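Local coordinates for protein protease Do-like 8, chloroplastic (Arabidopsis thaliana, PDB 4IC6) that probably cleaves proteins in the chloroplast as a serine protease of the Deg/HtrA type, with a trypsin-like domain followed by a PDZ domain, at residues T80-I85 and S183-T188; K125-L130 and L242-Q247; V43-V48 and G76-N81; N87-N92 and G116-A121; T168-V173 and P201-G206. The protein carries 1 engineered substitution. All coordinates share one frame; numbering follows the deposited sequence.

How the contacts relate
Contacts 2, 3 and 5 are buried, whereas contacts 1 and 4 are only partly so. Contacts 2, 3 and 4 all reach the first six-stranded barrel and are apolar: strand 127-131, which carries contact 2, pairs with strand 77-80 of contact 3 and strand 111-122 of contact 4. Contact 5 belongs to the second barrel and is polar, with a direct hydrogen bond and a bridging water. Contact 1, among loops, sets a ring on a methylene without a hydrogen bond across it; it shares Thr80 and Asn81 with contact 3 and joins contact 2 through Ser183 and Asp126. The predicted charge-relay positions are divided among contacts 1 (His83), 2 (Asp126) and 5 (engineered Ala204).

Contact 1 (T80-I85 and S183-T188); sequences TNYHVI and SQTGVT
The imidazole of His83 has Gln184 CB on one face, 3.7 Å from the ring centroid and only 11° off the normal, a CH-pi contact. The Gln184 amide stands almost upright to the ring, with the two planes 83° apart, and brings OE1 to 3.1 Å from His83 CE1; the other end of that amide, NE2, is hydrogen-bonded to the carbonyl of Ile222. The second flat group, the Tyr82 ring, meets Thr185 obliquely, CD2 lying 3.9 Å from Thr185 OG1. His83 carries CG anti to its own N (chi1 -173°), which lays the imidazole against Gln184 and leaves ND1 too far from the Asp126 carboxylate for the histidine-aspartate bond of an assembled catalytic triad. Asp126 instead receives the backbone N of His83 on OD1 and bonds Ser183 OG through OD2. With an alanine in place of His83, Gln184 CB would probably lose the flat surface it rests on, and the predicted charge relay its imidazole. On the facing side, Ser183 to Gly186 form a type I turn, which presents Gln184 and Thr185 to the histidine. Segment 80-85 links strand 77-80, paired through Thr80 with Ala128 of strand 127-131, to helix 86-90; segment 183-188 runs from strand 179-182 into strand 188-189.

Contact 2 (K125-L130 and L242-Q247); sequences KDLAVL and LKIVPQ
Ile244 lies against Leu127 and Lys125, and each carbon of its side chain beyond CA has a neighbour on segment 125-130. At the root, Ile244 CB is 4.0 Å from Leu127 CD1. The short branch, CG2, stays with the same methyl, at 4.1 Å from Leu127 CD1. The longer branch leaves anti to the carbonyl carbon (chi1 -58°), which carries it along to the lysine: Ile244 CG1 lies 4.0 Å from Lys125 CG while still near the leucine, and the tip, Ile244 CD1, ends 4.0 Å from that same Lys125 CG. The isoleucine is thus shared between a leucine methyl and the aliphatic root of a lysine whose chain bends at chi2 and takes its ammonium end away from segment 242-247. The next helix residue, Val245, brings CG1 to 4.2 Å from Val129 CG2. Next to Lys125, Asp126 and Leu127 form a G1 beta bulge opposite Asp122; Leu127 faces the helix, whereas Asp126 turns to the active-site side. Strand 127-131 runs between strands 77-80 and 111-122. Helix 238-251, kinked at Pro246, lies over this part of the first barrel, as the C-terminal helix does in chymotrypsin-like proteases, with Val245 also touching Val79 and Trp72, and Val129 reaching Leu248 and Ile249.

Contact 3 (V43-V48 and G76-N81); sequences VNIFDV and GYIVTN
Val43 and Ile45 face Ile78 and Thr80 from strands that cross steeply: the axes of 43-47 and 77-80 approach to 9.2 Å and their directions differ by 74°, so no backbone hydrogen bonds join them and side chains fill the gap. Val43 CG2 meets Ile78 CG2 at 3.8 Å, the two side chains slanting past each other. Ile78 CG2 also lies 4.0 Å from Ile45 CD1, so this one methyl touches both residues of the facing strand. Ile45 and Thr80 reach toward each other tip to tip. With chi2 at 167° the isoleucine is extended, and its CD1 comes to 3.5 Å from Thr80 CB, tighter than normal van der Waals contact. The threonine hydroxyl is hydrogen-bonded to the carbonyl O of Ser68, so the polar atom beside the methyl has its partner in the strand that runs between these two. Ile85 and Leu130 add to the same apolar layer, touching Ile45 and Ile78 respectively. Side chains converging in this way from steeply crossed strands, with strand 67-71 between them in the sheet, form part of the interior of the first six-stranded antiparallel barrel of a chymotrypsin-like protease.

Contact 4 (N87-N92 and G116-A121); sequences NALSRN and GKLVGA
Leu89 carries this contact, its two methyls dividing the work between Ala121 and Leu118. CD1 of Leu89 lies 3.7 Å from Ala121 CB. CD2 takes a more central place, 3.9 Å from that same Ala121 CB and equally 3.9 Å from Leu118 CD1, with Leu118 CD2 no further off; it sits between the alanine methyl and the forked end of the other leucine. The Leu89 side chain leaves the helix with CG anti to the carbonyl carbon (chi1 -71°) and its fork comes down on the strand, while Leu118, with CG anti to its N, slants across to meet it. In a regular strand, residues three apart would point to opposite sides. Here Val119 and Gly120 both face Val129 in a classic beta bulge, and the extra residue brings Leu118 and Ala121 round to the same side, under the helix. The bulged strand 111-122 belongs to the first barrel of the chymotrypsin-like fold, and helix 86-90 is the short helix that follows the active-site histidine in this family. Tyr82 joins the apolar patch, touching Leu89 as well as Ala121. Asp47 ties the helix to strand 42-47 by accepting from the backbone N of Ala88. Ser90 turns its hydroxyl back along the helix, OG donating to Asn87 O at 2.6 Å, with the donor tilted 25° from the carbonyl plane.

Contact 5 (T168-V173 and P201-G206); sequences TLTVGV and PGNAGG. Engineered in segment 201-206: Ala204 (natural residue Ser).
Thr168 and Asn203 have similar chi1 angles (62° and 64°), which set Thr168 OG1 and Asn203 CG each between its own backbone N and carbonyl carbon and bring hydroxyl and amide into the gap between strand and loop. The loop is the nucleophile loop, G-N-S-G-G in HtrA proteases where trypsin has G-D-S-G-G, with the serine engineered to Ala204 and a type II turn from Asn203 to Gly206; the strand belongs to the second barrel. A water bridges the two side chains, donating to Thr168 OG1 at 2.9 Å and accepting from Asn203 ND2 at 3.1 Å. Thr170 crosses Asn203 at about a right angle, its OG1 3.5 Å from Asn203 ND2; rather than pairing with each other, both groups bond the carbonyl of Ala198. Asn203 OD1 accepts from Asn200 N, so the amide is held at both ends. Replacing Thr168 with valine would take away the hydroxyl, and Gly202 O would probably lose its bond to the strand and the water one of its anchors. A neighbouring subunit also meets this strand, its Ser175 bonding Leu169 O. Thr168 OG1 donates to Gly202 O at 2.8 Å from well above the carbonyl plane, 47° out of it.

Contact 1 (T80-I85 and S183-T188)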
# COMPACT_ATOMS: atom_id res chain seq x y z
N THR A 80 -12.80 -29.04 -11.33
CA THR A 80 -12.55 -27.75 -10.68
C THR A 80 -11.15 -27.25 -11.01
O THR A 80 -10.41 -27.91 -11.74
CB THR A 80 -12.71 -27.87 -9.15
OG1 THR A 80 -12.76 -26.57 -8.54
CG2 THR A 80 -11.54 -28.67 -8.56
N ASN A 81 -10.78 -26.09 -10.48
CA ASN A 81 -9.39 -25.65 -10.57
C ASN A 81 -8.49 -26.45 -9.62
O ASN A 81 -8.90 -26.84 -8.52
CB ASN A 81 -9.23 -24.17 -10.21
CG ASN A 81 -9.76 -23.24 -11.28
OD1 ASN A 81 -10.55 -22.34 -10.98
ND2 ASN A 81 -9.34 -23.44 -12.52
N TYR A 82 -7.26 -26.67 -10.06
CA TYR A 82 -6.20 -27.20 -9.22
C TYR A 82 -6.14 -26.29 -7.99
O TYR A 82 -6.06 -26.76 -6.86
CB TYR A 82 -4.88 -27.18 -10.01
CG TYR A 82 -3.66 -27.75 -9.30
CD1 TYR A 82 -3.08 -28.93 -9.73
CD2 TYR A 82 -3.06 -27.07 -8.25
CE1 TYR A 82 -1.95 -29.45 -9.10
CE2 TYR A 82 -1.94 -27.58 -7.62
CZ TYR A 82 -1.39 -28.77 -8.05
OH TYR A 82 -0.27 -29.28 -7.42
N HIS A 83 -6.22 -24.99 -8.22
CA HIS A 83 -6.11 -24.02 -7.13
C HIS A 83 -7.19 -24.10 -6.04
O HIS A 83 -6.90 -23.76 -4.90
CB HIS A 83 -6.04 -22.57 -7.67
CG HIS A 83 -5.75 -21.56 -6.61
ND1 HIS A 83 -6.70 -20.68 -6.13
CD2 HIS A 83 -4.62 -21.30 -5.91
CE1 HIS A 83 -6.16 -19.92 -5.19
NE2 HIS A 83 -4.90 -20.27 -5.04
N VAL A 84 -8.41 -24.52 -6.35
CA VAL A 84 -9.42 -24.54 -5.29
C VAL A 84 -9.10 -25.61 -4.23
O VAL A 84 -9.46 -25.47 -3.06
CB VAL A 84 -10.89 -24.67 -5.78
CG1 VAL A 84 -11.18 -23.69 -6.92
CG2 VAL A 84 -11.24 -26.09 -6.14
N ILE A 85 -8.41 -26.67 -4.64
CA ILE A 85 -7.89 -27.63 -3.67
C ILE A 85 -6.38 -27.60 -3.60
O ILE A 85 -5.75 -28.63 -3.38
CB ILE A 85 -8.38 -29.07 -3.95
CG1 ILE A 85 -8.09 -29.47 -5.40
CG2 ILE A 85 -9.85 -29.19 -3.65
CD1 ILE A 85 -7.95 -30.98 -5.59
N SER A 183 -2.71 -17.64 -13.50
CA SER A 183 -3.46 -18.40 -12.51
C SER A 183 -2.88 -18.24 -11.13
O SER A 183 -1.68 -18.13 -10.96
CB SER A 183 -3.45 -19.89 -12.89
OG SER A 183 -3.86 -20.69 -11.79
N GLN A 184 -3.74 -18.28 -10.11
CA GLN A 184 -3.24 -18.19 -8.76
C GLN A 184 -2.46 -19.45 -8.37
O GLN A 184 -1.93 -19.56 -7.27
CB GLN A 184 -4.38 -17.89 -7.79
CG GLN A 184 -4.98 -16.50 -8.01
CD GLN A 184 -5.95 -16.11 -6.91
OE1 GLN A 184 -6.17 -16.87 -5.97
NE2 GLN A 184 -6.54 -14.92 -7.03
N THR A 185 -2.37 -20.39 -9.31
CA THR A 185 -1.46 -21.53 -9.17
C THR A 185 0.01 -21.09 -9.20
O THR A 185 0.91 -21.80 -8.71
CB THR A 185 -1.70 -22.53 -10.32
OG1 THR A 185 -2.66 -23.51 -9.91
CG2 THR A 185 -0.42 -23.23 -10.69
N GLY A 186 0.26 -19.92 -9.77
CA GLY A 186 1.62 -19.46 -10.01
C GLY A 186 2.12 -19.79 -11.41
O GLY A 186 3.24 -19.45 -11.78
N VAL A 187 1.28 -20.47 -12.20
CA VAL A 187 1.69 -20.97 -13.50
C VAL A 187 0.78 -20.40 -14.57
O VAL A 187 -0.44 -20.58 -14.50
CB VAL A 187 1.55 -22.50 -13.56
CG1 VAL A 187 1.87 -23.02 -14.96
CG2 VAL A 187 2.44 -23.14 -12.51
N THR A 188 1.33 -19.71 -15.56
CA THR A 188 0.44 -19.12 -16.55
C THR A 188 -0.05 -20.12 -17.58
O THR A 188 0.69 -20.99 -18.03
CB THR A 188 1.00 -17.84 -17.22
OG1 THR A 188 0.87 -17.93 -18.64
CG2 THR A 188 2.40 -17.66 -16.86

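Contact 2 (K125-L130 and L242-Q247)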
# COMPACT_ATOMS: atom_id res chain seq x y z
N LYS A 125 -2.47 -26.70 -16.38
CA LYS A 125 -3.75 -26.17 -16.86
C LYS A 125 -4.70 -25.77 -15.72
O LYS A 125 -5.86 -25.44 -15.98
CB LYS A 125 -4.43 -27.15 -17.82
CG LYS A 125 -3.63 -27.46 -19.09
CD LYS A 125 -3.41 -26.16 -19.90
CE LYS A 125 -2.91 -26.45 -21.32
NZ LYS A 125 -2.87 -25.20 -22.16
N ASP A 126 -4.20 -25.78 -14.49
CA ASP A 126 -5.00 -25.44 -13.30
C ASP A 126 -6.33 -26.18 -13.29
O ASP A 126 -7.40 -25.57 -13.20
CB ASP A 126 -5.28 -23.92 -13.23
CG ASP A 126 -5.75 -23.49 -11.84
OD1 ASP A 126 -5.96 -24.37 -10.97
OD2 ASP A 126 -5.91 -22.27 -11.63
N LEU A 127 -6.27 -27.51 -13.40
CA LEU A 127 -7.47 -28.33 -13.34
C LEU A 127 -7.28 -29.50 -12.41
O LEU A 127 -6.19 -30.06 -12.31
CB LEU A 127 -7.85 -28.84 -14.73
CG LEU A 127 -8.26 -27.73 -15.70
CD1 LEU A 127 -8.28 -28.26 -17.13
CD2 LEU A 127 -9.62 -27.18 -15.28
N ALA A 128 -8.36 -29.85 -11.71
CA ALA A 128 -8.36 -31.00 -10.81
C ALA A 128 -9.66 -31.74 -10.99
O ALA A 128 -10.68 -31.14 -11.34
CB ALA A 128 -8.20 -30.56 -9.36
N VAL A 129 -9.63 -33.05 -10.77
CA VAL A 129 -10.83 -33.85 -10.88
C VAL A 129 -11.05 -34.62 -9.58
O VAL A 129 -10.14 -35.29 -9.09
CB VAL A 129 -10.73 -34.83 -12.07
CG1 VAL A 129 -12.00 -35.68 -12.19
CG2 VAL A 129 -10.50 -34.05 -13.36
N LEU A 130 -12.25 -34.49 -9.01
CA LEU A 130 -12.62 -35.25 -7.82
C LEU A 130 -13.66 -36.30 -8.21
O LEU A 130 -14.23 -36.27 -9.31
CB LEU A 130 -13.17 -34.35 -6.72
CG LEU A 130 -12.32 -33.16 -6.28
CD1 LEU A 130 -12.98 -32.49 -5.08
CD2 LEU A 130 -10.92 -33.59 -5.93
N LEU A 242 -11.83 -30.39 -22.07
CA LEU A 242 -12.22 -31.61 -22.77
C LEU A 242 -11.03 -32.53 -23.01
O LEU A 242 -11.17 -33.75 -23.08
CB LEU A 242 -12.86 -31.26 -24.11
CG LEU A 242 -14.36 -30.97 -24.05
CD1 LEU A 242 -14.83 -30.45 -25.40
CD2 LEU A 242 -15.09 -32.26 -23.68
N LYS A 243 -9.85 -31.93 -23.12
CA LYS A 243 -8.65 -32.71 -23.42
C LYS A 243 -8.02 -33.23 -22.14
O LYS A 243 -7.57 -34.37 -22.08
CB LYS A 243 -7.66 -31.85 -24.20
CG LYS A 243 -6.20 -32.30 -24.13
CD LYS A 243 -5.86 -33.39 -25.15
CE LYS A 243 -4.36 -33.70 -25.16
NZ LYS A 243 -4.02 -34.70 -26.22
N ILE A 244 -8.00 -32.40 -21.10
CA ILE A 244 -7.30 -32.73 -19.86
C ILE A 244 -8.07 -33.68 -18.94
O ILE A 244 -7.50 -34.61 -18.36
CB ILE A 244 -6.96 -31.44 -19.07
CG1 ILE A 244 -6.11 -30.50 -19.92
CG2 ILE A 244 -6.28 -31.77 -17.75
CD1 ILE A 244 -4.75 -31.10 -20.32
N VAL A 245 -9.37 -33.46 -18.82
CA VAL A 245 -10.17 -34.22 -17.87
C VAL A 245 -10.10 -35.75 -18.10
O VAL A 245 -9.81 -36.50 -17.17
CB VAL A 245 -11.62 -33.72 -17.78
CG1 VAL A 245 -12.50 -34.71 -17.01
CG2 VAL A 245 -11.66 -32.36 -17.10
N PRO A 246 -10.36 -36.21 -19.34
CA PRO A 246 -10.33 -37.66 -19.56
C PRO A 246 -8.98 -38.30 -19.24
O PRO A 246 -8.94 -39.46 -18.80
CB PRO A 246 -10.63 -37.80 -21.06
CG PRO A 246 -11.33 -36.54 -21.42
CD PRO A 246 -10.73 -35.47 -20.56
N GLN A 247 -7.90 -37.55 -19.46
CA GLN A 247 -6.55 -38.01 -19.09
C GLN A 247 -6.41 -38.13 -17.58
O GLN A 247 -5.87 -39.11 -17.07
CB GLN A 247 -5.48 -37.05 -19.65
CG GLN A 247 -5.46 -36.92 -21.17
CD GLN A 247 -4.27 -36.11 -21.68
OE1 GLN A 247 -4.42 -34.96 -22.10
NE2 GLN A 247 -3.09 -36.72 -21.65

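Contact 3 (V43-V48 and G76-N81)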
# COMPACT_ATOMS: atom_id res chain seq x y z
N VAL A 43 -21.23 -27.28 -8.27
CA VAL A 43 -21.08 -27.77 -6.90
C VAL A 43 -20.20 -26.84 -6.08
O VAL A 43 -19.53 -25.96 -6.63
CB VAL A 43 -20.50 -29.20 -6.84
CG1 VAL A 43 -21.37 -30.17 -7.61
CG2 VAL A 43 -19.06 -29.23 -7.36
N ASN A 44 -20.21 -27.04 -4.77
CA ASN A 44 -19.31 -26.35 -3.86
C ASN A 44 -18.23 -27.30 -3.35
O ASN A 44 -18.51 -28.43 -2.96
CB ASN A 44 -20.10 -25.74 -2.69
CG ASN A 44 -19.21 -25.35 -1.54
OD1 ASN A 44 -18.50 -24.34 -1.60
ND2 ASN A 44 -19.26 -26.13 -0.47
N ILE A 45 -16.98 -26.83 -3.36
CA ILE A 45 -15.85 -27.62 -2.88
C ILE A 45 -15.09 -26.90 -1.77
O ILE A 45 -14.60 -25.78 -1.97
CB ILE A 45 -14.85 -27.91 -4.03
CG1 ILE A 45 -15.55 -28.65 -5.18
CG2 ILE A 45 -13.64 -28.70 -3.52
CD1 ILE A 45 -14.75 -28.71 -6.47
N PHE A 46 -15.03 -27.53 -0.60
CA PHE A 46 -14.16 -27.09 0.48
C PHE A 46 -12.94 -28.01 0.59
O PHE A 46 -13.08 -29.22 0.72
CB PHE A 46 -14.91 -27.04 1.82
CG PHE A 46 -15.91 -25.91 1.92
CD1 PHE A 46 -15.49 -24.59 1.89
CD2 PHE A 46 -17.26 -26.17 2.05
CE1 PHE A 46 -16.40 -23.54 1.99
CE2 PHE A 46 -18.18 -25.13 2.15
CZ PHE A 46 -17.75 -23.82 2.12
N ASP A 47 -11.74 -27.43 0.53
CA ASP A 47 -10.49 -28.16 0.75
C ASP A 47 -10.47 -28.66 2.20
O ASP A 47 -10.54 -27.85 3.14
CB ASP A 47 -9.28 -27.25 0.49
CG ASP A 47 -7.94 -27.98 0.58
OD1 ASP A 47 -7.77 -28.86 1.46
OD2 ASP A 47 -7.03 -27.65 -0.21
N VAL A 48 -10.39 -29.97 2.40
CA VAL A 48 -10.47 -30.49 3.76
C VAL A 48 -9.27 -30.10 4.63
O VAL A 48 -9.34 -30.21 5.86
CB VAL A 48 -10.67 -32.04 3.83
CG1 VAL A 48 -11.99 -32.45 3.16
CG2 VAL A 48 -9.48 -32.78 3.23
N GLY A 76 -20.22 -39.17 -11.03
CA GLY A 76 -19.75 -38.43 -9.87
C GLY A 76 -18.41 -37.74 -10.08
O GLY A 76 -17.83 -37.20 -9.13
N TYR A 77 -17.91 -37.73 -11.31
CA TYR A 77 -16.69 -36.99 -11.60
C TYR A 77 -16.95 -35.49 -11.52
O TYR A 77 -17.90 -34.98 -12.12
CB TYR A 77 -16.10 -37.39 -12.95
CG TYR A 77 -15.49 -38.78 -12.92
CD1 TYR A 77 -14.33 -39.03 -12.19
CD2 TYR A 77 -16.08 -39.84 -13.59
CE1 TYR A 77 -13.77 -40.30 -12.14
CE2 TYR A 77 -15.53 -41.12 -13.55
CZ TYR A 77 -14.37 -41.34 -12.82
OH TYR A 77 -13.82 -42.61 -12.78
N ILE A 78 -16.11 -34.79 -10.76
CA ILE A 78 -16.26 -33.37 -10.50
C ILE A 78 -15.04 -32.65 -11.05
O ILE A 78 -13.92 -33.06 -10.79
CB ILE A 78 -16.31 -33.07 -8.99
CG1 ILE A 78 -17.44 -33.85 -8.32
CG2 ILE A 78 -16.45 -31.57 -8.74
CD1 ILE A 78 -18.79 -33.63 -8.98
N VAL A 79 -15.26 -31.57 -11.81
CA VAL A 79 -14.14 -30.80 -12.36
C VAL A 79 -14.03 -29.43 -11.68
O VAL A 79 -15.04 -28.76 -11.45
CB VAL A 79 -14.28 -30.60 -13.88
CG1 VAL A 79 -13.20 -29.64 -14.42
CG2 VAL A 79 -14.20 -31.93 -14.58
N THR A 80 -12.80 -29.04 -11.33
CA THR A 80 -12.55 -27.75 -10.68
C THR A 80 -11.15 -27.25 -11.01
O THR A 80 -10.41 -27.91 -11.74
CB THR A 80 -12.71 -27.87 -9.15
OG1 THR A 80 -12.76 -26.57 -8.54
CG2 THR A 80 -11.54 -28.67 -8.56
N ASN A 81 -10.78 -26.09 -10.48
CA ASN A 81 -9.39 -25.65 -10.57
C ASN A 81 -8.49 -26.45 -9.62
O ASN A 81 -8.90 -26.84 -8.52
CB ASN A 81 -9.23 -24.17 -10.21
CG ASN A 81 -9.76 -23.24 -11.28
OD1 ASN A 81 -10.55 -22.34 -10.98
ND2 ASN A 81 -9.34 -23.44 -12.52

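Contact 4 (N87-N92 and G116-A121)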
# COMPACT_ATOMS: atom_id res chain seq x y z
N ASN A 87 -4.16 -26.31 -1.48
CA ASN A 87 -3.52 -26.68 -0.23
C ASN A 87 -3.47 -28.19 -0.04
O ASN A 87 -2.45 -28.74 0.35
CB ASN A 87 -4.19 -26.03 0.98
CG ASN A 87 -3.25 -25.96 2.17
OD1 ASN A 87 -2.12 -25.46 2.05
ND2 ASN A 87 -3.69 -26.49 3.32
N ALA A 88 -4.58 -28.87 -0.32
CA ALA A 88 -4.59 -30.32 -0.20
C ALA A 88 -3.60 -30.95 -1.20
O ALA A 88 -2.88 -31.89 -0.85
CB ALA A 88 -5.99 -30.87 -0.41
N LEU A 89 -3.54 -30.42 -2.42
CA LEU A 89 -2.68 -31.00 -3.46
C LEU A 89 -1.20 -30.83 -3.15
O LEU A 89 -0.37 -31.63 -3.57
CB LEU A 89 -3.00 -30.40 -4.83
CG LEU A 89 -4.34 -30.85 -5.42
CD1 LEU A 89 -4.69 -30.04 -6.68
CD2 LEU A 89 -4.33 -32.35 -5.70
N SER A 90 -0.87 -29.77 -2.40
CA SER A 90 0.52 -29.50 -2.04
C SER A 90 1.06 -30.56 -1.09
O SER A 90 2.26 -30.80 -1.03
CB SER A 90 0.64 -28.13 -1.38
OG SER A 90 0.07 -28.13 -0.09
N ARG A 91 0.17 -31.21 -0.34
CA ARG A 91 0.63 -32.20 0.64
C ARG A 91 0.81 -33.58 0.02
O ARG A 91 0.79 -34.59 0.73
CB ARG A 91 -0.32 -32.28 1.82
CG ARG A 91 -0.49 -30.97 2.56
CD ARG A 91 -1.56 -31.12 3.62
NE ARG A 91 -1.68 -29.94 4.48
CZ ARG A 91 -2.33 -29.95 5.64
NH1 ARG A 91 -2.90 -31.07 6.06
NH2 ARG A 91 -2.41 -28.85 6.37
N ASN A 92 0.97 -33.62 -1.30
CA ASN A 92 1.26 -34.86 -2.01
C ASN A 92 0.24 -35.98 -1.74
O ASN A 92 0.63 -37.10 -1.43
CB ASN A 92 2.67 -35.35 -1.67
N GLY A 116 -15.17 -35.83 -1.44
CA GLY A 116 -14.56 -35.71 -2.75
C GLY A 116 -13.19 -36.39 -2.78
O GLY A 116 -12.23 -35.89 -2.19
N LYS A 117 -13.10 -37.52 -3.47
CA LYS A 117 -11.83 -38.24 -3.55
C LYS A 117 -11.06 -37.76 -4.75
O LYS A 117 -11.65 -37.51 -5.81
CB LYS A 117 -12.06 -39.75 -3.63
CG LYS A 117 -12.84 -40.29 -2.44
CD LYS A 117 -12.86 -41.81 -2.41
CE LYS A 117 -13.36 -42.32 -1.04
NZ LYS A 117 -13.61 -43.79 -1.03
N LEU A 118 -9.75 -37.62 -4.59
CA LEU A 118 -8.92 -37.07 -5.67
C LEU A 118 -8.78 -38.09 -6.80
O LEU A 118 -8.45 -39.26 -6.56
CB LEU A 118 -7.54 -36.68 -5.14
CG LEU A 118 -6.49 -36.33 -6.20
CD1 LEU A 118 -6.88 -35.05 -6.94
CD2 LEU A 118 -5.11 -36.21 -5.54
N VAL A 119 -9.04 -37.64 -8.02
CA VAL A 119 -8.89 -38.47 -9.20
C VAL A 119 -7.57 -38.14 -9.90
O VAL A 119 -6.77 -39.02 -10.20
CB VAL A 119 -10.07 -38.28 -10.17
CG1 VAL A 119 -9.84 -39.07 -11.45
CG2 VAL A 119 -11.36 -38.73 -9.48
N GLY A 120 -7.35 -36.85 -10.17
CA GLY A 120 -6.06 -36.41 -10.67
C GLY A 120 -6.06 -34.90 -10.75
O GLY A 120 -7.11 -34.27 -10.67
N ALA A 121 -4.88 -34.32 -10.88
CA ALA A 121 -4.77 -32.87 -10.93
C ALA A 121 -3.72 -32.54 -11.99
O ALA A 121 -2.82 -33.34 -12.23
CB ALA A 121 -4.34 -32.35 -9.57

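Contact 5 (T168-V173 and P201-G206)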
# COMPACT_ATOMS: atom_id res chain seq x y z
N THR A 168 -24.07 -17.96 -7.22
CA THR A 168 -23.77 -16.59 -7.64
C THR A 168 -23.77 -16.51 -9.14
O THR A 168 -23.54 -17.50 -9.81
CB THR A 168 -22.36 -16.16 -7.17
OG1 THR A 168 -21.38 -17.01 -7.78
CG2 THR A 168 -22.23 -16.29 -5.66
N LEU A 169 -23.97 -15.31 -9.67
CA LEU A 169 -23.89 -15.14 -11.12
C LEU A 169 -23.23 -13.83 -11.44
O LEU A 169 -23.48 -12.83 -10.76
CB LEU A 169 -25.30 -15.10 -11.71
CG LEU A 169 -25.42 -14.74 -13.19
CD1 LEU A 169 -24.78 -15.84 -14.01
CD2 LEU A 169 -26.88 -14.58 -13.56
N THR A 170 -22.39 -13.83 -12.46
CA THR A 170 -21.97 -12.58 -13.09
C THR A 170 -22.13 -12.73 -14.59
O THR A 170 -22.16 -13.85 -15.11
CB THR A 170 -20.51 -12.19 -12.72
OG1 THR A 170 -19.58 -13.14 -13.26
CG2 THR A 170 -20.34 -12.11 -11.21
N VAL A 171 -22.27 -11.62 -15.30
CA VAL A 171 -22.57 -11.69 -16.72
C VAL A 171 -21.81 -10.61 -17.45
O VAL A 171 -21.78 -9.46 -17.02
CB VAL A 171 -24.08 -11.46 -16.97
CG1 VAL A 171 -24.38 -11.33 -18.46
CG2 VAL A 171 -24.92 -12.59 -16.37
N GLY A 172 -21.19 -10.98 -18.56
CA GLY A 172 -20.58 -10.01 -19.45
C GLY A 172 -20.45 -10.61 -20.84
O GLY A 172 -21.28 -11.43 -21.27
N VAL A 173 -19.43 -10.18 -21.55
CA VAL A 173 -19.18 -10.73 -22.88
C VAL A 173 -17.83 -11.41 -22.94
O VAL A 173 -16.96 -11.17 -22.10
CB VAL A 173 -19.19 -9.63 -23.96
CG1 VAL A 173 -20.56 -8.96 -24.00
CG2 VAL A 173 -18.08 -8.61 -23.66
N PRO A 201 -13.48 -14.91 -6.23
CA PRO A 201 -13.54 -16.09 -5.35
C PRO A 201 -14.94 -16.70 -5.29
O PRO A 201 -15.08 -17.89 -5.01
CB PRO A 201 -13.12 -15.53 -3.99
CG PRO A 201 -12.20 -14.39 -4.36
CD PRO A 201 -12.87 -13.75 -5.56
N GLY A 202 -15.95 -15.90 -5.60
CA GLY A 202 -17.33 -16.35 -5.55
C GLY A 202 -17.74 -17.20 -6.74
O GLY A 202 -18.84 -17.76 -6.74
N ASN A 203 -16.88 -17.30 -7.75
CA ASN A 203 -17.17 -18.19 -8.88
C ASN A 203 -15.96 -18.97 -9.45
O ASN A 203 -16.10 -19.71 -10.43
CB ASN A 203 -17.94 -17.46 -9.98
CG ASN A 203 -17.14 -16.33 -10.62
OD1 ASN A 203 -15.91 -16.34 -10.63
ND2 ASN A 203 -17.85 -15.33 -11.14
N ALA A 204 -14.81 -18.82 -8.82
CA ALA A 204 -13.60 -19.54 -9.24
C ALA A 204 -13.85 -21.05 -9.17
O ALA A 204 -14.43 -21.55 -8.19
CB ALA A 204 -12.41 -19.15 -8.36
N GLY A 205 -13.43 -21.77 -10.21
CA GLY A 205 -13.67 -23.21 -10.34
C GLY A 205 -15.01 -23.57 -10.97
O GLY A 205 -15.25 -24.73 -11.35
N GLY A 206 -15.90 -22.57 -11.03
CA GLY A 206 -17.22 -22.74 -11.61
C GLY A 206 -17.20 -22.58 -13.12
O GLY A 206 -16.16 -22.28 -13.71
O HOH W 1 -20.75 -15.78 -10.28